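Local coordinates for protein Nrps/pks (Streptomyces albus, PDB 4OPF) that probably carries out chain-elongating Claisen condensation as a ketosynthase domain of the "AT-less" polyketide synthase OzmH in oxazolomycin biosynthesis, at residues L390-S395 with H404-G409; S15-G20 with G55-E60; E101-G106 with H146-G151. All blocks are in the same frame, centred on the assembly; numbering follows the deposited sequence.

Interaction 1 of 3, residues L390-S395 with H404-G409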
loop_
_atom_site.group_PDB
_atom_site.type_symbol
_atom_site.label_atom_id
_atom_site.label_comp_id
_atom_site.label_asym_id
_atom_site.label_seq_id
_atom_site.Cartn_x
_atom_site.Cartn_y
_atom_site.Cartn_z
ATOM N N LEU A 390 13.010 4.095 -24.459
ATOM C CA LEU A 390 11.932 4.234 -23.530
ATOM C C LEU A 390 10.841 3.223 -23.884
ATOM O O LEU A 390 10.547 2.997 -25.059
ATOM C CB LEU A 390 11.331 5.627 -23.585
ATOM C CG LEU A 390 12.148 6.718 -22.910
ATOM C CD1 LEU A 390 11.906 8.049 -23.579
ATOM C CD2 LEU A 390 11.773 6.893 -21.449
ATOM N N ALA A 391 10.302 2.606 -22.842
ATOM C CA ALA A 391 9.255 1.613 -22.917
ATOM C C ALA A 391 8.262 1.752 -21.760
ATOM O O ALA A 391 8.543 2.390 -20.738
ATOM C CB ALA A 391 9.878 0.219 -22.940
ATOM N N ALA A 392 7.077 1.204 -21.942
ATOM C CA ALA A 392 6.040 1.263 -20.933
ATOM C C ALA A 392 5.407 -0.112 -20.742
ATOM O O ALA A 392 5.542 -1.014 -21.604
ATOM C CB ALA A 392 4.985 2.266 -21.277
ATOM N N VAL A 393 4.754 -0.273 -19.589
ATOM C CA VAL A 393 4.141 -1.512 -19.161
ATOM C C VAL A 393 2.814 -1.191 -18.539
ATOM O O VAL A 393 2.711 -0.326 -17.713
ATOM C CB VAL A 393 4.974 -2.230 -18.116
ATOM C CG1 VAL A 393 4.363 -3.611 -17.827
ATOM C CG2 VAL A 393 6.371 -2.486 -18.607
ATOM N N SER A 394 1.782 -1.913 -18.935
ATOM C CA SER A 394 0.455 -1.705 -18.459
ATOM C C SER A 394 -0.052 -2.916 -17.757
ATOM O O SER A 394 0.202 -4.040 -18.186
ATOM C CB SER A 394 -0.470 -1.485 -19.628
ATOM O OG SER A 394 -0.213 -0.216 -20.198
ATOM N N SER A 395 -0.877 -2.694 -16.747
ATOM C CA SER A 395 -1.655 -3.763 -16.170
ATOM C C SER A 395 -3.005 -3.255 -15.712
ATOM O O SER A 395 -3.060 -2.409 -14.840
ATOM C CB SER A 395 -0.867 -4.331 -14.976
ATOM O OG SER A 395 -1.516 -5.483 -14.508
ATOM N N HIS A 404 0.300 1.788 -14.858
ATOM C CA HIS A 404 1.120 1.966 -16.038
ATOM C C HIS A 404 2.444 2.565 -15.632
ATOM O O HIS A 404 2.507 3.506 -14.856
ATOM C CB HIS A 404 0.381 2.901 -17.012
ATOM C CG HIS A 404 1.003 3.039 -18.375
ATOM N ND1 HIS A 404 0.848 2.098 -19.374
ATOM C CD2 HIS A 404 1.697 4.062 -18.936
ATOM C CE1 HIS A 404 1.480 2.509 -20.460
ATOM N NE2 HIS A 404 1.968 3.713 -20.235
ATOM N N ALA A 405 3.529 1.998 -16.140
ATOM C CA ALA A 405 4.863 2.430 -15.781
ATOM C C ALA A 405 5.647 2.746 -17.045
ATOM O O ALA A 405 5.509 2.036 -18.057
ATOM C CB ALA A 405 5.563 1.341 -14.992
ATOM N N VAL A 406 6.496 3.762 -16.953
ATOM C CA VAL A 406 7.394 4.198 -18.020
ATOM C C VAL A 406 8.838 4.020 -17.561
ATOM O O VAL A 406 9.217 4.514 -16.515
ATOM C CB VAL A 406 7.135 5.677 -18.381
ATOM C CG1 VAL A 406 8.074 6.153 -19.467
ATOM C CG2 VAL A 406 5.709 5.847 -18.867
ATOM N N LEU A 407 9.630 3.299 -18.363
ATOM C CA LEU A 407 11.008 2.950 -18.087
ATOM C C LEU A 407 11.973 3.371 -19.224
ATOM O O LEU A 407 11.557 3.439 -20.401
ATOM C CB LEU A 407 11.056 1.464 -17.908
ATOM C CG LEU A 407 10.245 0.934 -16.734
ATOM C CD1 LEU A 407 9.534 -0.318 -17.130
ATOM C CD2 LEU A 407 11.233 0.621 -15.625
ATOM N N ALA A 408 13.227 3.690 -18.856
ATOM C CA ALA A 408 14.243 4.188 -19.753
ATOM C C ALA A 408 15.473 3.313 -19.621
ATOM O O ALA A 408 15.788 2.805 -18.513
ATOM C CB ALA A 408 14.611 5.634 -19.445
ATOM N N GLY A 409 16.182 3.156 -20.731
ATOM C CA GLY A 409 17.468 2.502 -20.735
ATOM C C GLY A 409 18.499 3.413 -20.097
ATOM O O GLY A 409 18.279 4.612 -20.001
#
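Ala-391 and Leu-407 face each other as a hydrogen-bonded antiparallel pair, joined by Ala-391 N to Leu-407 O at 2.9 Å and by Leu-407 N to Ala-391 O at 2.8 Å. The second of these bonds is essentially straight, 180° at its hydrogen. Val-393 and Ala-405 repeat the pattern with two further backbone bonds. At the non-hydrogen-bonded pairs the alpha carbons add weaker CA-H...O contacts, the closest from Ala-392 CA to Ala-405 O at 3.0 Å.

One polar side-chain bond reinforces the pairing. Ser-394 OG meets His-404 ND1 at 2.7 Å, approaching the imidazole at its edge and near its plane. His-404 holds its CG anti to the backbone N (chi1 -172°), which swings the ring across to the partner strand; its NE2 is taken by Tyr-314 OH, and the two bonds together should fix the ring's rotation. His-404 NE2 also lies 3.5 Å from the methyl CB of Ala-392.

Apolar contacts split between the two faces. Leu-390 CD2 rests on Ala-408 CB at 3.7 Å on the sheet face that carries His-404, whereas Val-393 CG2 meets Leu-407 CD1 at 4.1 Å on the other.

The result is a beta hairpin in a thiolase-type fold: helix 268-282 packs on the His-404 face, helix 338-352 on the Leu-407 face, and strands 247-256 and 291-293 flank the pair in the sheet.

Interaction 2 of 3, residues S15-G20 with G55-E60; sequences SGRFPG and GLLDLE
Arg-17 reaches across to Leu-57 and Leu-59, and its side chain shows how one long residue can serve apolar and charged neighbours. Its CB is directed toward 55-60, and with CG anti to the backbone N (chi1 -162°) the chain runs past Leu-57 toward Leu-59. Arg-17 CG passes Leu-57 CD2 loosely, at 4.4 Å. A bend about the CG-CD bond (chi3 -42°) redirects the guanidinium group. There NE is hydrogen-bonded outside the two segments, and NH1 turns from the contact to form salt bridges with Glu-86 and Glu-87, while Arg-17 NH2 comes within 3.5 Å of Leu-59 CD2, whose side chain crosses the arginine at about a right angle. NH1 and NH2 thus divide salt bridges and methyl contact between them.

Leu-57 CD2 lies against the backbone of Phe-18, 3.5 Å from Phe-18 C, and reaches the Pro-19 ring 4.0 Å from Pro-19 CD. Next to CD in the ring, Pro-19 CG touches Gly-55 O at 3.5 Å. A water completes the join, accepting from Gly-20 N at 3.0 Å and donating to Leu-56 O at 2.8 Å.

The contact lays an irregular segment against the end of strand 9-17. Helix 79-95 lies alongside, with Leu-83 touching Arg-17 and Leu-57 and with Glu-86 and Glu-87 carrying the salt bridges; Ile-331 of helix 328-331 packs on Pro-19, and strand 226-234 pairs with Arg-17 through Val-227.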
loop_
_atom_site.group_PDB
_atom_site.type_symbol
_atom_site.label_atom_id
_atom_site.label_comp_id
_atom_site.label_asym_id
_atom_site.label_seq_id
_atom_site.Cartn_x
_atom_site.Cartn_y
_atom_site.Cartn_z
ATOM N N SER A 15 16.050 -10.418 -10.188
ATOM C CA SER A 15 16.037 -11.844 -10.331
ATOM C C SER A 15 14.636 -12.264 -10.618
ATOM O O SER A 15 13.668 -11.536 -10.354
ATOM C CB SER A 15 16.442 -12.526 -9.044
ATOM O OG SER A 15 16.722 -13.908 -9.344
ATOM N N GLY A 16 14.493 -13.449 -11.154
ATOM C CA GLY A 16 13.164 -14.018 -11.378
ATOM C C GLY A 16 13.156 -15.418 -11.964
ATOM O O GLY A 16 14.199 -15.929 -12.330
ATOM N N ARG A 17 11.971 -16.012 -12.029
ATOM C CA ARG A 17 11.797 -17.379 -12.446
ATOM C C ARG A 17 10.425 -17.479 -13.055
ATOM O O ARG A 17 9.480 -17.055 -12.442
ATOM C CB ARG A 17 11.884 -18.263 -11.195
ATOM C CG ARG A 17 12.138 -19.678 -11.480
ATOM C CD ARG A 17 12.336 -20.565 -10.248
ATOM N NE ARG A 17 13.168 -19.926 -9.220
ATOM C CZ ARG A 17 13.578 -20.546 -8.087
ATOM N NH1 ARG A 17 14.319 -19.902 -7.197
ATOM N NH2 ARG A 17 13.251 -21.835 -7.854
ATOM N N PHE A 18 10.308 -18.030 -14.264
ATOM C CA PHE A 18 9.033 -18.106 -14.984
ATOM C C PHE A 18 8.962 -19.425 -15.725
ATOM O O PHE A 18 9.961 -20.111 -15.848
ATOM C CB PHE A 18 8.947 -16.926 -15.968
ATOM C CG PHE A 18 8.964 -15.590 -15.293
ATOM C CD1 PHE A 18 7.857 -15.141 -14.626
ATOM C CD2 PHE A 18 10.104 -14.830 -15.272
ATOM C CE1 PHE A 18 7.874 -13.928 -13.946
ATOM C CE2 PHE A 18 10.135 -13.621 -14.607
ATOM C CZ PHE A 18 9.011 -13.163 -13.926
ATOM N N PRO A 19 7.770 -19.825 -16.179
ATOM C CA PRO A 19 7.684 -21.086 -16.916
ATOM C C PRO A 19 8.675 -21.111 -18.067
ATOM O O PRO A 19 8.831 -20.127 -18.754
ATOM C CB PRO A 19 6.229 -21.111 -17.396
ATOM C CG PRO A 19 5.505 -20.273 -16.384
ATOM C CD PRO A 19 6.459 -19.181 -16.024
ATOM N N GLY A 20 9.394 -22.194 -18.207
ATOM C CA GLY A 20 10.417 -22.355 -19.224
ATOM C C GLY A 20 11.657 -21.531 -18.950
ATOM O O GLY A 20 12.550 -21.499 -19.783
ATOM N N GLY A 55 1.706 -24.365 -17.289
ATOM C CA GLY A 55 2.438 -23.067 -16.971
ATOM C C GLY A 55 3.114 -23.008 -15.569
ATOM O O GLY A 55 2.930 -22.048 -14.795
ATOM N N LEU A 56 3.870 -24.051 -15.231
ATOM C CA LEU A 56 4.391 -24.243 -13.898
ATOM C C LEU A 56 5.879 -24.016 -13.867
ATOM O O LEU A 56 6.553 -24.162 -14.899
ATOM C CB LEU A 56 4.101 -25.637 -13.408
ATOM C CG LEU A 56 2.628 -26.006 -13.385
ATOM C CD1 LEU A 56 2.462 -27.366 -12.713
ATOM C CD2 LEU A 56 1.782 -24.975 -12.686
ATOM N N LEU A 57 6.358 -23.586 -12.683
ATOM C CA LEU A 57 7.767 -23.484 -12.410
ATOM C C LEU A 57 8.129 -24.931 -12.114
ATOM O O LEU A 57 7.289 -25.689 -11.651
ATOM C CB LEU A 57 8.047 -22.595 -11.187
ATOM C CG LEU A 57 7.491 -21.188 -11.292
ATOM C CD1 LEU A 57 7.863 -20.348 -10.090
ATOM C CD2 LEU A 57 8.005 -20.578 -12.568
ATOM N N ASP A 58 9.357 -25.328 -12.383
ATOM C CA ASP A 58 9.754 -26.693 -12.038
ATOM C C ASP A 58 10.572 -26.566 -10.774
ATOM O O ASP A 58 11.794 -26.559 -10.808
ATOM C CB ASP A 58 10.502 -27.390 -13.196
ATOM C CG ASP A 58 9.550 -27.843 -14.340
ATOM O OD1 ASP A 58 8.448 -28.378 -14.051
ATOM O OD2 ASP A 58 9.901 -27.660 -15.536
ATOM N N LEU A 59 9.874 -26.381 -9.667
ATOM C CA LEU A 59 10.529 -26.203 -8.378
ATOM C C LEU A 59 11.105 -27.528 -7.927
ATOM O O LEU A 59 10.429 -28.535 -7.987
ATOM C CB LEU A 59 9.534 -25.741 -7.320
ATOM C CG LEU A 59 9.005 -24.342 -7.495
ATOM C CD1 LEU A 59 8.275 -23.953 -6.238
ATOM C CD2 LEU A 59 10.162 -23.406 -7.806
ATOM N N GLU A 60 12.345 -27.512 -7.462
ATOM C CA GLU A 60 12.985 -28.725 -6.949
ATOM C C GLU A 60 13.112 -28.763 -5.429
ATOM O O GLU A 60 14.025 -29.381 -4.890
ATOM C CB GLU A 60 14.355 -28.862 -7.586
ATOM C CG GLU A 60 14.270 -29.306 -9.026
ATOM C CD GLU A 60 15.626 -29.658 -9.543
ATOM O OE1 GLU A 60 16.588 -28.964 -9.138
ATOM O OE2 GLU A 60 15.724 -30.625 -10.325
HETATM O O HOH W 1 9.061 -24.298 -16.100
#

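Interaction 3 of 3, residues E101-G106 with H146-G151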
loop_
_atom_site.group_PDB
_atom_site.type_symbol
_atom_site.label_atom_id
_atom_site.label_comp_id
_atom_site.label_asym_id
_atom_site.label_seq_id
_atom_site.Cartn_x
_atom_site.Cartn_y
_atom_site.Cartn_z
ATOM N N GLU A 101 25.613 -6.601 4.007
ATOM C CA GLU A 101 25.661 -5.186 3.674
ATOM C C GLU A 101 24.274 -4.497 3.729
ATOM O O GLU A 101 24.209 -3.275 3.656
ATOM C CB GLU A 101 26.194 -4.988 2.262
ATOM C CG GLU A 101 27.634 -5.469 2.039
ATOM C CD GLU A 101 28.082 -5.284 0.569
ATOM O OE1 GLU A 101 28.536 -4.157 0.224
ATOM O OE2 GLU A 101 27.930 -6.232 -0.254
ATOM N N LEU A 102 23.178 -5.258 3.758
ATOM C CA LEU A 102 21.846 -4.672 3.652
ATOM C C LEU A 102 21.118 -4.729 4.989
ATOM O O LEU A 102 20.124 -4.037 5.230
ATOM C CB LEU A 102 21.055 -5.358 2.550
ATOM C CG LEU A 102 21.610 -5.159 1.148
ATOM C CD1 LEU A 102 20.702 -5.789 0.138
ATOM C CD2 LEU A 102 21.759 -3.713 0.763
ATOM N N LYS A 103 21.630 -5.520 5.892
ATOM C CA LYS A 103 20.915 -5.717 7.133
ATOM C C LYS A 103 20.893 -4.466 8.011
ATOM O O LYS A 103 21.833 -3.685 8.070
ATOM C CB LYS A 103 21.425 -6.958 7.856
ATOM C CG LYS A 103 22.646 -6.829 8.653
ATOM C CD LYS A 103 23.207 -8.231 9.038
ATOM C CE LYS A 103 22.179 -9.184 9.647
ATOM N NZ LYS A 103 21.508 -8.654 10.885
ATOM N N GLY A 104 19.743 -4.202 8.582
ATOM C CA GLY A 104 19.609 -3.029 9.390
ATOM C C GLY A 104 19.303 -1.797 8.602
ATOM O O GLY A 104 19.057 -0.786 9.198
ATOM N N ARG A 105 19.228 -1.858 7.276
ATOM C CA ARG A 105 19.044 -0.620 6.528
ATOM C C ARG A 105 17.585 -0.265 6.289
ATOM O O ARG A 105 16.706 -1.107 6.404
ATOM C CB ARG A 105 19.819 -0.712 5.217
ATOM C CG ARG A 105 21.334 -0.738 5.479
ATOM C CD ARG A 105 22.141 -0.791 4.191
ATOM N NE ARG A 105 22.256 0.573 3.709
ATOM C CZ ARG A 105 23.209 1.447 4.060
ATOM N NH1 ARG A 105 23.117 2.671 3.585
ATOM N NH2 ARG A 105 24.223 1.094 4.815
ATOM N N GLY A 106 17.342 0.997 5.963
ATOM C CA GLY A 106 15.988 1.519 5.707
ATOM C C GLY A 106 15.462 1.149 4.336
ATOM O O GLY A 106 15.298 1.994 3.477
ATOM N N HIS A 146 13.831 -11.839 7.663
ATOM C CA HIS A 146 14.994 -12.628 7.373
ATOM C C HIS A 146 16.198 -11.773 6.995
ATOM O O HIS A 146 17.277 -12.072 7.431
ATOM C CB HIS A 146 14.790 -13.656 6.275
ATOM C CG HIS A 146 16.090 -14.297 5.865
ATOM N ND1 HIS A 146 16.736 -15.253 6.644
ATOM C CD2 HIS A 146 16.933 -14.028 4.833
ATOM C CE1 HIS A 146 17.886 -15.578 6.070
ATOM N NE2 HIS A 146 18.036 -14.842 4.977
ATOM N N PHE A 147 16.015 -10.724 6.191
ATOM C CA PHE A 147 17.106 -9.888 5.768
ATOM C C PHE A 147 17.323 -8.681 6.675
ATOM O O PHE A 147 18.240 -7.900 6.431
ATOM C CB PHE A 147 16.838 -9.453 4.333
ATOM C CG PHE A 147 16.888 -10.584 3.341
ATOM C CD1 PHE A 147 18.114 -11.143 2.982
ATOM C CD2 PHE A 147 15.746 -11.096 2.777
ATOM C CE1 PHE A 147 18.186 -12.176 2.052
ATOM C CE2 PHE A 147 15.819 -12.099 1.830
ATOM C CZ PHE A 147 17.043 -12.635 1.469
ATOM N N ASP A 148 16.505 -8.554 7.729
ATOM C CA ASP A 148 16.553 -7.450 8.732
ATOM C C ASP A 148 16.422 -6.041 8.057
ATOM O O ASP A 148 17.242 -5.150 8.262
ATOM C CB ASP A 148 17.827 -7.522 9.518
ATOM C CG ASP A 148 17.817 -6.631 10.763
ATOM O OD1 ASP A 148 16.737 -6.229 11.340
ATOM O OD2 ASP A 148 18.941 -6.389 11.223
ATOM N N LEU A 149 15.415 -5.902 7.214
ATOM C CA LEU A 149 15.148 -4.677 6.494
ATOM C C LEU A 149 14.156 -3.877 7.325
ATOM O O LEU A 149 13.268 -4.444 7.934
ATOM C CB LEU A 149 14.593 -5.049 5.159
ATOM C CG LEU A 149 15.493 -6.017 4.357
ATOM C CD1 LEU A 149 14.815 -6.265 3.028
ATOM C CD2 LEU A 149 16.853 -5.398 4.143
ATOM N N ARG A 150 14.359 -2.571 7.429
ATOM C CA ARG A 150 13.664 -1.753 8.435
ATOM C C ARG A 150 12.713 -0.736 7.840
ATOM O O ARG A 150 12.113 0.063 8.594
ATOM C CB ARG A 150 14.698 -0.975 9.271
ATOM C CG ARG A 150 15.755 -1.835 9.910
ATOM C CD ARG A 150 15.301 -2.626 11.067
ATOM N NE ARG A 150 16.417 -3.394 11.637
ATOM C CZ ARG A 150 17.285 -2.944 12.534
ATOM N NH1 ARG A 150 17.189 -1.711 13.001
ATOM N NH2 ARG A 150 18.264 -3.717 12.931
ATOM N N GLY A 151 12.563 -0.742 6.525
ATOM C CA GLY A 151 11.590 0.127 5.853
ATOM C C GLY A 151 10.191 -0.464 5.983
ATOM O O GLY A 151 10.032 -1.564 6.512
#
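Phe-147 O receives a CA-H...O contact from Lys-103 CA at 3.5 Å, near the end of helix 138-147. Asp-148 follows with positive phi and completes a Schellman motif; Asp-148 O accepts from Gly-104 N at 2.7 Å. Its carboxylate draws in two positive charges, Lys-103 and Arg-150. Asp-148 OD2 forms a weak, 3.4 Å salt bridge with Lys-103 NZ, and OD1 accepts from the backbone N of Arg-259 of the second subunit, so this helix end belongs to the dimer interface.

Leu-102 to Arg-105 form a type II beta turn with Gly-104 at positive phi, lying against the Schellman-terminated helix end. Leu-149 CD2 lies 3.7 Å from Leu-102 O. Arg-150 N bonds to Arg-105 O at 2.9 Å. Bent at chi2 (-74°), its side chain folds back to grip Asp-148 side-on, Arg-150 NE to Asp-148 OD1 at 2.9 Å from above the carboxylate plane and Arg-150 NH2 to Asp-148 OD2 at 3.2 Å on the syn side, both near the guanidinium plane, with one guanidinium face over Gly-104 CA. With an alanine in place of Arg-150, the Asp-148 carboxylate would probably lose its side-on partner and be freer to turn. Gly-151 N lies 4.1 Å from Gly-106 C.

Overall arrangement
Interaction 1 is the core contact of the three, about 9 Å from the centre of the chain to its own centre, while interactions 2 and 3 are partly buried and lie farther out, at about 15 and 23 Å. The chemistry shifts accordingly: regular backbone pairing in interaction 1, leucine and proline contacts plus a bridging water in interaction 2, and a charged network on a turn and helix end in interaction 3. Interactions 1 and 2 both reach the same large sheet, though their centres stand about 24 Å apart. Helix 79-95 borders both interactions 2 and 3. Of the three, interaction 3 alone meets the second subunit.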